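Cell wall surface anchor family protein (Streptococcus pneumoniae, PDB 4OQ1) probably anchors the pneumococcal pilus to the cell wall, as an ancillary pilin built from beta-rich domains of CnaB and IgG-rev type. Local coordinates at residues His50-Trp55 with Arg111-Thr116; Ser120-Phe125 with Ala141-Thr146. The protein carries 3 engineered substitutions. All coordinates share one frame; numbering follows the deposited sequence.

How the contacts relate
Contacts 1 and 2 lie about 10 Å apart, centre to centre, in the N-terminal domain, and both reach its eight-stranded sheet, where strands 114-115 and 120-129 are neighbours. Each is only partly buried. They meet through the backbone, where Ile113 and Ile114 both pair with Tyr121, and through packing of Ile113 against Ala141. Contact 1 joins strand 50-56 to the bend and short strand at 111-116; waters carry the hydrogen bonding between its two segments. In contact 2 the loop after strand 137-140 crosses strand 120-129. It buries nearly twice the surface and uses direct hydrogen bonds, an aromatic CH-pi contact and small apolar contacts between alanine methyls, with water at its flanks.

Contact 1 of 2, residues His50-Trp55 with Arg111-Thr116; sequences HRLQVW and RSIIQT
Leu52 pushes a methyl against the backbone of Ser112 and Ile113, and this is the close-packed middle of the contact. With CG anti to the backbone N (chi1 -174°), its CD1 reaches 3.5 Å from Ser112 O. The same methyl lies 3.8 Å from Ile113 CA, while the Ile113 side chain leads off from this point toward Leu34 and Ala141. At the end near Trp55 the packing is also apolar: the six-membered ring of the indole meets the aliphatic part of Arg111 obliquely, with CZ3 of Trp55 4.0 Å from CB of Arg111. CH2 of Trp55 approaches CD of Arg111 at 4.1 Å. The chain of Arg111 then bends at chi3, and its guanidinium stands almost perpendicular (88°) to the indole plane, NH1 hydrogen-bonded to Tyr109 OH and NH2 to His74 O. The sheet explains the spacing. Strand 106-110 lies between strands 50-56 and 120-129. After it the chain turns corners at Arg111 and Ile113, staying beside 120-129 but parting from 50-56; Ile113 and Ile114 both face Tyr121, a classic beta bulge. Here the backbone is too far from strand 50-56 for direct pairing, and ordered waters bridge the gap. Water 3 accepts from Gln53 N and donates to Ser112 O at 2.7 Å. Water 2 accepts from the backbone N-H of Arg111 and gives a hydrogen to Gln53 O, 2.7 Å away, with a weak second bond to Ser112 O. Two carbonyls share water 1, which donates to Ile113 O and, at 2.6 Å, to Arg51 O. Beyond this water the contact thins out: His50 CE1 comes no nearer than 4.5 Å to CG2 of Thr116, and the polar ends of these two residues turn to Ser46 O and Val119 N.

Contact 2 of 2, residues Ser120-Phe125 with Ala141-Thr146; sequences SYPAEF and AKKTDT
Two extended first torsions bring Tyr121 and Lys143 together: in each, CG stands opposite the backbone N, with chi1 of -164° in Tyr121 and -169° in Lys143. The lysine chain continues straight beyond CG and passes obliquely over the phenol. Its CG sits 4.0 Å from the Tyr121 ring centroid, almost on the ring normal, which makes a CH-pi contact, and CB of Lys143 is 3.6 Å from CZ of Tyr121. While the face is taken by lysine, Ala141 O lies in plane at the ring edge and receives the phenol hydrogen, OH of Tyr121 to O of Ala141 being 2.7 Å. The same hydroxyl accepts from the backbone N of Glu35, and the carboxylate of that residue accepts a hydrogen bond from the backbone N of Lys143. Further along, the amide of Thr144 donates to the carbonyl of Pro122, N to O 2.8 Å and nearly straight at 172°, though it arrives from above the carbonyl plane. Thr144 CG2 is modelled against the carbonyl group and CB of Pro122, closer than usual for carbon, so the placing of this methyl is doubtful. CB of Asp145 lies 3.8 Å from CG of Pro122. A small apolar patch completes the inner side, where CB of Ala141 meets CB of Ala123 at 4.4 Å and the Phe125 ring. The loop crosses strand 120-129 steeply, nearest at Ala123 and Lys143, as it leaves strand 137-140 toward the next domain. Waters relay at its flanks, from Lys143 NZ to Ser120 O and from Lys142 O to Glu124 N, the latter bond weak. Donating through its one hydrogen and accepting from the Glu35 backbone N-H, the Tyr121 hydroxyl is gripped twice, which should hold the ring at a fixed angle beneath the lysine.

Contact 1 of 2, residues His50-Trp55 with Arg111-Thr116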
# COMPACT_ATOMS: atom_id res chain seq x y z
N HIS A 50 5.17 -12.06 -28.25
CA HIS A 50 5.76 -10.72 -28.36
C HIS A 50 6.75 -10.64 -29.51
O HIS A 50 7.45 -11.61 -29.82
CB HIS A 50 6.39 -10.32 -27.01
CG HIS A 50 5.41 -10.32 -25.89
ND1 HIS A 50 4.37 -9.42 -25.83
CD2 HIS A 50 5.22 -11.18 -24.87
CE1 HIS A 50 3.62 -9.67 -24.77
NE2 HIS A 50 4.12 -10.73 -24.17
N ARG A 51 6.85 -9.46 -30.11
CA ARG A 51 7.86 -9.24 -31.12
C ARG A 51 8.80 -8.08 -30.77
O ARG A 51 8.38 -7.10 -30.18
CB ARG A 51 7.21 -8.97 -32.48
CG ARG A 51 6.21 -10.05 -32.95
CD ARG A 51 5.83 -9.90 -34.41
NE ARG A 51 6.97 -10.17 -35.32
CZ ARG A 51 7.36 -11.36 -35.79
NH1 ARG A 51 6.71 -12.46 -35.46
NH2 ARG A 51 8.41 -11.45 -36.60
N LEU A 52 10.06 -8.20 -31.15
CA LEU A 52 11.00 -7.05 -31.01
C LEU A 52 11.01 -6.19 -32.27
O LEU A 52 11.34 -6.66 -33.35
CB LEU A 52 12.36 -7.57 -30.69
CG LEU A 52 13.34 -6.43 -30.39
CD1 LEU A 52 13.15 -5.81 -28.98
CD2 LEU A 52 14.73 -6.94 -30.60
N GLN A 53 10.52 -4.97 -32.19
CA GLN A 53 10.55 -4.05 -33.29
C GLN A 53 11.96 -3.49 -33.47
O GLN A 53 12.60 -3.05 -32.45
CB GLN A 53 9.63 -2.86 -33.03
CG GLN A 53 8.16 -3.25 -32.85
CD GLN A 53 7.60 -3.96 -34.06
OE1 GLN A 53 7.86 -3.60 -35.21
NE2 GLN A 53 6.87 -4.99 -33.79
N VAL A 54 12.46 -3.51 -34.71
CA VAL A 54 13.76 -2.95 -35.03
C VAL A 54 13.78 -2.12 -36.33
O VAL A 54 12.87 -2.21 -37.19
CB VAL A 54 14.86 -4.04 -35.10
CG1 VAL A 54 14.89 -4.91 -33.89
CG2 VAL A 54 14.73 -4.89 -36.37
N TRP A 55 14.82 -1.34 -36.50
CA TRP A 55 15.13 -0.76 -37.76
C TRP A 55 16.44 -1.29 -38.19
O TRP A 55 17.42 -1.17 -37.44
CB TRP A 55 15.26 0.74 -37.61
CG TRP A 55 13.98 1.48 -37.33
CD1 TRP A 55 13.20 2.15 -38.26
CD2 TRP A 55 13.32 1.60 -36.10
NE1 TRP A 55 12.11 2.70 -37.67
CE2 TRP A 55 12.11 2.36 -36.35
CE3 TRP A 55 13.55 1.11 -34.84
CZ2 TRP A 55 11.25 2.71 -35.36
CZ3 TRP A 55 12.67 1.42 -33.81
CH2 TRP A 55 11.53 2.22 -34.08
N ARG A 111 14.43 0.67 -30.05
CA ARG A 111 13.91 1.69 -29.17
C ARG A 111 13.11 1.21 -27.97
O ARG A 111 12.98 1.92 -26.97
CB ARG A 111 13.02 2.58 -30.00
CG ARG A 111 13.78 3.78 -30.55
CD ARG A 111 12.91 4.82 -31.26
NE ARG A 111 12.45 5.86 -30.37
CZ ARG A 111 13.16 6.94 -30.05
NH1 ARG A 111 14.38 7.09 -30.55
NH2 ARG A 111 12.63 7.88 -29.28
N SER A 112 12.53 0.02 -28.08
CA SER A 112 11.73 -0.60 -27.05
C SER A 112 11.91 -2.11 -27.04
O SER A 112 11.84 -2.72 -28.10
CB SER A 112 10.24 -0.36 -27.44
OG SER A 112 9.36 -0.82 -26.43
N ILE A 113 12.12 -2.71 -25.88
CA ILE A 113 12.13 -4.16 -25.72
C ILE A 113 10.69 -4.67 -25.46
O ILE A 113 10.33 -5.69 -26.01
CB ILE A 113 13.05 -4.58 -24.66
CG1 ILE A 113 14.44 -4.17 -25.11
CG2 ILE A 113 12.98 -6.10 -24.41
CD1 ILE A 113 15.56 -4.48 -24.18
N ILE A 114 9.90 -3.91 -24.71
CA ILE A 114 8.56 -4.34 -24.33
C ILE A 114 7.66 -3.15 -24.21
O ILE A 114 8.02 -2.14 -23.63
CB ILE A 114 8.53 -4.96 -22.92
CG1 ILE A 114 9.47 -6.11 -22.79
CG2 ILE A 114 7.10 -5.41 -22.59
CD1 ILE A 114 9.43 -6.76 -21.43
N GLN A 115 6.46 -3.25 -24.74
CA GLN A 115 5.59 -2.13 -24.61
C GLN A 115 4.17 -2.59 -24.56
O GLN A 115 3.62 -2.94 -25.60
CB GLN A 115 5.79 -1.15 -25.78
CG GLN A 115 4.93 0.12 -25.70
CD GLN A 115 5.03 0.85 -24.33
OE1 GLN A 115 4.08 0.78 -23.50
NE2 GLN A 115 6.18 1.51 -24.07
N THR A 116 3.60 -2.63 -23.35
CA THR A 116 2.27 -3.15 -23.11
C THR A 116 1.51 -2.18 -22.22
O THR A 116 2.05 -1.20 -21.72
CB THR A 116 2.26 -4.56 -22.45
OG1 THR A 116 2.83 -4.53 -21.12
CG2 THR A 116 3.01 -5.50 -23.26
O HOH W 1 8.40 -5.80 -27.90
O HOH W 2 12.11 -0.88 -30.93
O HOH W 3 9.90 -3.79 -29.56

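Contact 2 of 2, residues Ser120-Phe125 with Ala141-Thr146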
# COMPACT_ATOMS: atom_id res chain seq x y z
N SER A 120 6.18 -1.35 -19.67
CA SER A 120 6.99 -0.71 -20.70
C SER A 120 8.45 -0.90 -20.31
O SER A 120 8.81 -0.67 -19.16
CB SER A 120 6.69 0.74 -20.72
OG SER A 120 5.42 0.91 -21.32
N TYR A 121 9.26 -1.35 -21.27
CA TYR A 121 10.71 -1.43 -21.06
C TYR A 121 11.39 -0.83 -22.27
O TYR A 121 11.88 -1.55 -23.17
CB TYR A 121 11.14 -2.82 -20.83
CG TYR A 121 12.51 -2.89 -20.26
CD1 TYR A 121 12.70 -3.25 -18.91
CD2 TYR A 121 13.62 -2.60 -21.01
CE1 TYR A 121 13.96 -3.27 -18.36
CE2 TYR A 121 14.90 -2.63 -20.49
CZ TYR A 121 15.07 -2.97 -19.16
OH TYR A 121 16.38 -3.05 -18.62
N PRO A 122 11.43 0.50 -22.30
CA PRO A 122 12.15 1.25 -23.31
C PRO A 122 13.63 1.10 -23.15
O PRO A 122 14.15 1.08 -22.06
CB PRO A 122 11.69 2.68 -23.09
CG PRO A 122 11.19 2.70 -21.70
CD PRO A 122 10.74 1.37 -21.33
N ALA A 123 14.30 1.07 -24.29
CA ALA A 123 15.70 0.81 -24.38
C ALA A 123 16.23 1.17 -25.80
O ALA A 123 15.80 0.61 -26.78
CB ALA A 123 15.97 -0.64 -24.06
N GLU A 124 17.20 2.03 -25.86
CA GLU A 124 17.77 2.47 -27.07
C GLU A 124 19.15 2.00 -27.25
O GLU A 124 20.04 2.47 -26.52
CB GLU A 124 17.75 3.94 -27.11
CG GLU A 124 16.27 4.43 -27.11
CD GLU A 124 16.13 5.98 -27.03
OE1 GLU A 124 17.14 6.69 -27.12
OE2 GLU A 124 14.98 6.43 -26.88
N PHE A 125 19.34 1.10 -28.23
CA PHE A 125 20.68 0.59 -28.48
C PHE A 125 20.80 0.07 -29.89
O PHE A 125 19.78 -0.14 -30.62
CB PHE A 125 21.05 -0.50 -27.46
CG PHE A 125 20.10 -1.66 -27.43
CD1 PHE A 125 18.89 -1.63 -26.74
CD2 PHE A 125 20.40 -2.81 -28.13
CE1 PHE A 125 18.04 -2.71 -26.80
CE2 PHE A 125 19.56 -3.88 -28.15
CZ PHE A 125 18.40 -3.86 -27.45
N ALA A 141 20.38 -4.82 -21.44
CA ALA A 141 19.78 -3.57 -21.98
C ALA A 141 19.44 -2.59 -20.86
O ALA A 141 18.78 -2.98 -19.88
CB ALA A 141 18.49 -3.94 -22.68
N LYS A 142 19.85 -1.31 -20.97
CA LYS A 142 19.63 -0.35 -19.95
C LYS A 142 18.27 0.19 -20.23
O LYS A 142 17.93 0.44 -21.36
CB LYS A 142 20.63 0.80 -20.00
CG LYS A 142 20.27 1.94 -19.06
CD LYS A 142 21.54 2.70 -18.75
CE LYS A 142 21.38 3.53 -17.46
NZ LYS A 142 20.43 4.57 -17.77
N LYS A 143 17.48 0.28 -19.18
CA LYS A 143 16.12 0.86 -19.33
C LYS A 143 16.25 2.37 -19.48
O LYS A 143 16.95 3.04 -18.76
CB LYS A 143 15.22 0.46 -18.13
CG LYS A 143 13.73 0.79 -18.33
CD LYS A 143 12.93 0.56 -17.03
CE LYS A 143 11.46 0.85 -17.32
NZ LYS A 143 10.61 0.33 -16.22
N THR A 144 15.47 2.90 -20.39
CA THR A 144 15.37 4.31 -20.62
C THR A 144 13.97 4.91 -20.19
O THR A 144 13.09 4.21 -19.82
CB THR A 144 15.69 4.62 -22.10
OG1 THR A 144 15.64 6.01 -22.30
CG2 THR A 144 14.73 4.03 -22.94
N ASP A 145 13.85 6.21 -20.23
CA ASP A 145 12.60 6.91 -19.95
C ASP A 145 12.15 6.71 -18.53
O ASP A 145 11.03 6.34 -18.31
CB ASP A 145 11.52 6.38 -20.86
CG ASP A 145 11.55 7.01 -22.27
OD1 ASP A 145 12.45 7.81 -22.59
OD2 ASP A 145 10.62 6.72 -23.04
N THR A 146 13.04 6.94 -17.58
CA THR A 146 12.84 6.55 -16.18
C THR A 146 12.13 7.51 -15.22
O THR A 146 11.85 7.15 -14.08
CB THR A 146 14.18 6.14 -15.53
OG1 THR A 146 15.19 7.10 -15.86
CG2 THR A 146 14.61 4.76 -16.02
O HOH W 4 10.07 -2.08 -16.69
O HOH W 5 19.06 1.47 -23.43